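Local coordinates for phenylacetic acid degradation-related protein (Ralstonia eutropha JMP134, PDB 2PIM) that is a putative hot-dog-fold thioesterase that probably hydrolyses fatty acyl-CoA or related acyl-CoA thioesters, at residues Pro19-Ala22 / Gly23-Gly27; Tyr43-Thr46 / Asp47-Asn51. All blocks are in the same frame, centred on the assembly; numbering follows the deposited sequence.

Contact 1: Pro19-Ala22 / Gly23-Gly27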
loop_
_atom_site.group_PDB
_atom_site.type_symbol
_atom_site.label_atom_id
_atom_site.label_comp_id
_atom_site.label_asym_id
_atom_site.label_seq_id
_atom_site.Cartn_x
_atom_site.Cartn_y
_atom_site.Cartn_z
ATOM N N PRO A 19 -7.677 -7.560 -12.839
ATOM C CA PRO A 19 -6.581 -6.588 -12.916
ATOM C C PRO A 19 -5.253 -7.250 -12.610
ATOM O O PRO A 19 -5.199 -8.094 -11.725
ATOM C CB PRO A 19 -6.915 -5.576 -11.819
ATOM C CG PRO A 19 -8.369 -5.787 -11.510
ATOM C CD PRO A 19 -8.681 -7.196 -11.828
ATOM N N ALA A 20 -4.198 -6.864 -13.324
ATOM C CA ALA A 20 -2.883 -7.435 -13.114
ATOM C C ALA A 20 -2.454 -7.373 -11.646
ATOM O O ALA A 20 -1.880 -8.329 -11.124
ATOM C CB ALA A 20 -1.876 -6.742 -13.976
ATOM N N VAL A 21 -2.751 -6.265 -10.972
ATOM C CA VAL A 21 -2.327 -6.093 -9.582
ATOM C C VAL A 21 -2.936 -7.156 -8.659
ATOM O O VAL A 21 -2.277 -7.628 -7.736
ATOM C CB VAL A 21 -2.563 -4.627 -9.058
ATOM C CG1 VAL A 21 -4.063 -4.209 -9.070
ATOM C CG2 VAL A 21 -1.962 -4.453 -7.662
ATOM N N ALA A 22 -4.170 -7.558 -8.912
ATOM C CA ALA A 22 -4.790 -8.652 -8.140
ATOM C C ALA A 22 -4.074 -9.987 -8.335
ATOM O O ALA A 22 -3.845 -10.707 -7.381
ATOM C CB ALA A 22 -6.247 -8.787 -8.499
ATOM N N GLY A 23 -3.702 -10.310 -9.563
ATOM C CA GLY A 23 -2.749 -11.390 -9.818
ATOM C C GLY A 23 -1.502 -11.264 -8.945
ATOM O O GLY A 23 -1.121 -12.174 -8.239
ATOM N N THR A 24 -0.863 -10.115 -8.975
ATOM C CA THR A 24 0.353 -9.918 -8.217
ATOM C C THR A 24 0.135 -10.195 -6.717
ATOM O O THR A 24 0.961 -10.826 -6.076
ATOM C CB THR A 24 0.852 -8.492 -8.488
ATOM O OG1 THR A 24 1.094 -8.367 -9.889
ATOM C CG2 THR A 24 2.095 -8.123 -7.711
ATOM N N LEU A 25 -0.999 -9.750 -6.174
ATOM C CA LEU A 25 -1.328 -9.966 -4.750
ATOM C C LEU A 25 -1.961 -11.326 -4.417
ATOM O O LEU A 25 -2.234 -11.597 -3.245
ATOM C CB LEU A 25 -2.228 -8.830 -4.257
ATOM C CG LEU A 25 -1.616 -7.433 -4.494
ATOM C CD1 LEU A 25 -2.674 -6.392 -4.303
ATOM C CD2 LEU A 25 -0.406 -7.217 -3.587
ATOM N N GLY A 26 -2.133 -12.194 -5.428
ATOM C CA GLY A 26 -2.748 -13.530 -5.256
ATOM C C GLY A 26 -4.209 -13.407 -4.862
ATOM O O GLY A 26 -4.728 -14.208 -4.098
ATOM N N GLY A 27 -4.873 -12.374 -5.382
ATOM C CA GLY A 27 -6.218 -12.032 -4.987
ATOM C C GLY A 27 -7.250 -12.967 -5.585
ATOM O O GLY A 27 -7.254 -13.194 -6.794
#
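Val21 and Leu25, one helical turn apart, lie side by side and point the same way, with Val21 CG2 3.9 Å from Leu25 CD1. With chi1 at 62°, CG1 of Val21 takes the place between the backbone N and the carbonyl carbon, and CG2 is left opposite the N, beside Leu25. The backbone beneath is firm: Thr24 N donates to Ala20 O at 3.0 Å, and Leu25 N donates to Val21 O at 2.9 Å. The tight side is the one against helix 58-75, where Ala22 packs on Asp67 and Leu25 on Met60 and Ala63. Ala20 and Gly23 are more open to solvent, though Ala20 touches Asp47 of the second subunit, and the first turn is held by weak bonds to Pro19 O, from Ala22 N and, at 3.4 Å, from Gly23 N. Thr24, partly exposed, bonds through OG1 to Ala48 O of the second subunit, whose Phe49 packs against Val21 and Thr24. At the far end Gly26 takes a positive phi of 66°, and the chain doubles back until Gly27 N reaches Ala22 O at 2.8 Å. This short helix, with Pro19 at its N-cap position, ends in a Schellman motif, its glycine turning the chain into strand 28-33.

Contact 2: Tyr43-Thr46 / Asp47-Asn51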
loop_
_atom_site.group_PDB
_atom_site.type_symbol
_atom_site.label_atom_id
_atom_site.label_comp_id
_atom_site.label_asym_id
_atom_site.label_seq_id
_atom_site.Cartn_x
_atom_site.Cartn_y
_atom_site.Cartn_z
ATOM N N TYR A 43 -5.695 -13.272 -0.307
ATOM C CA TYR A 43 -4.485 -12.673 -0.834
ATOM C C TYR A 43 -3.317 -13.596 -0.440
ATOM O O TYR A 43 -3.436 -14.394 0.508
ATOM C CB TYR A 43 -4.295 -11.203 -0.316
ATOM C CG TYR A 43 -5.407 -10.290 -0.810
ATOM C CD1 TYR A 43 -5.405 -9.801 -2.107
ATOM C CD2 TYR A 43 -6.492 -9.992 -0.006
ATOM C CE1 TYR A 43 -6.428 -9.014 -2.577
ATOM C CE2 TYR A 43 -7.538 -9.224 -0.473
ATOM C CZ TYR A 43 -7.518 -8.755 -1.763
ATOM O OH TYR A 43 -8.589 -8.019 -2.228
ATOM N N VAL A 44 -2.212 -13.519 -1.191
ATOM C CA VAL A 44 -1.000 -14.280 -0.867
ATOM C C VAL A 44 0.140 -13.260 -0.748
ATOM O O VAL A 44 0.360 -12.461 -1.661
ATOM C CB VAL A 44 -0.647 -15.347 -1.932
ATOM C CG1 VAL A 44 0.695 -16.007 -1.624
ATOM C CG2 VAL A 44 -1.723 -16.418 -2.029
ATOM N N ALA A 45 0.818 -13.267 0.403
ATOM C CA ALA A 45 2.036 -12.499 0.574
ATOM C C ALA A 45 3.195 -13.429 0.168
ATOM O O ALA A 45 3.316 -14.532 0.691
ATOM C CB ALA A 45 2.166 -12.020 2.021
ATOM N N THR A 46 4.017 -13.000 -0.785
ATOM C CA THR A 46 5.172 -13.796 -1.218
ATOM C C THR A 46 6.436 -13.388 -0.466
ATOM O O THR A 46 6.426 -12.400 0.255
ATOM C CB THR A 46 5.374 -13.682 -2.718
ATOM O OG1 THR A 46 5.696 -12.329 -3.064
ATOM C CG2 THR A 46 4.088 -14.131 -3.444
ATOM N N ASP A 47 7.522 -14.152 -0.606
ATOM C CA ASP A 47 8.787 -13.789 0.036
ATOM C C ASP A 47 9.289 -12.412 -0.519
ATOM O O ASP A 47 10.079 -11.714 0.120
ATOM C CB ASP A 47 9.846 -14.885 -0.151
ATOM C CG ASP A 47 9.577 -16.162 0.690
ATOM O OD1 ASP A 47 8.861 -16.125 1.719
ATOM O OD2 ASP A 47 10.140 -17.222 0.320
ATOM N N ALA A 48 8.776 -12.033 -1.688
ATOM C CA ALA A 48 9.116 -10.797 -2.338
ATOM C C ALA A 48 8.515 -9.566 -1.668
ATOM O O ALA A 48 8.838 -8.448 -2.031
ATOM C CB ALA A 48 8.656 -10.867 -3.763
ATOM N N PHE A 49 7.601 -9.755 -0.726
ATOM C CA PHE A 49 6.917 -8.645 -0.109
ATOM C C PHE A 49 7.415 -8.413 1.310
ATOM O O PHE A 49 6.814 -7.632 2.048
ATOM C CB PHE A 49 5.413 -8.906 -0.016
ATOM C CG PHE A 49 4.714 -9.094 -1.322
ATOM C CD1 PHE A 49 5.298 -8.788 -2.534
ATOM C CD2 PHE A 49 3.409 -9.583 -1.313
ATOM C CE1 PHE A 49 4.597 -8.988 -3.726
ATOM C CE2 PHE A 49 2.702 -9.778 -2.482
ATOM C CZ PHE A 49 3.288 -9.483 -3.685
ATOM N N LEU A 50 8.496 -9.086 1.673
ATOM C CA LEU A 50 9.022 -9.104 3.038
ATOM C C LEU A 50 10.045 -8.006 3.328
ATOM O O LEU A 50 10.836 -7.601 2.456
ATOM C CB LEU A 50 9.645 -10.466 3.362
ATOM C CG LEU A 50 8.713 -11.673 3.196
ATOM C CD1 LEU A 50 9.406 -12.938 3.625
ATOM C CD2 LEU A 50 7.393 -11.515 3.954
ATOM N N ASN A 51 9.959 -7.525 4.566
ATOM C CA ASN A 51 10.938 -6.625 5.165
ATOM C C ASN A 51 12.183 -7.422 5.614
ATOM O O ASN A 51 12.215 -8.647 5.496
ATOM C CB ASN A 51 10.268 -5.821 6.317
ATOM C CG ASN A 51 10.103 -6.627 7.617
ATOM O OD1 ASN A 51 10.559 -7.753 7.746
ATOM N ND2 ASN A 51 9.439 -6.027 8.583
#
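Thr46 grips the short 3-10 turn that follows it through its carbonyl and its hydroxyl. The firmer bond runs from Phe49 N to Thr46 O, 3.1 Å long and nearly straight at the hydrogen (165°), although the donor stands well above the carbonyl plane. Its companion is weak: Ala48 N lies 3.4 Å from Thr46 OG1, with a bent N-H...O angle of 134°. Thr46 holds the hydroxyl between its backbone N and carbonyl carbon (chi1 64°), which turns OG1 forward over the turn. There it also meets Ala48 CB and lies over one face of the Phe49 ring, 3.5 Å above the plane and over its centre. The ring reaches back along the strand: CD2 of Phe49 approaches Ala45 CA to 3.7 Å and CE2 comes as near to Val44 O, both obliquely. Ala45 CB adds a looser apolar touch on Phe49 CD2, at 4.3 Å. Leu50 brings CG to 3.8 Å from Thr46 O. Elsewhere in the chain, Phe49 packs on Met60 of helix 58-75 and shares a backbone hydrogen bond with Gln57, just before that helix. The fairly straight bond from Phe49 N to the Thr46 carbonyl is thus the main polar tie of the turn, and the hydroxyl's own bond adds little to it. Because the same OG1 also covers the aromatic ring, one threonine serves both the turn after strand 38-45 and the packing of the phenylalanine.

In the fold
From the N terminus, the chain passes helix 7-12, makes the short helix and reversal of contact 1, and enters strand 28-33. It then returns along the antiparallel strand 38-45, and contact 2 turns it out of that strand into the loop leading to helix 58-75. Both are local closures in series, neither enclosing nor crossing the other, their centres about 12 Å apart. They meet directly where Leu25 O lies 2.8 Å from Val44 N, a probable hydrogen bond, joining the end of helix 20-25 to the last part of strand 38-45. Both pack on helix 58-75, the central helix of the hot-dog fold, and both touch the second subunit.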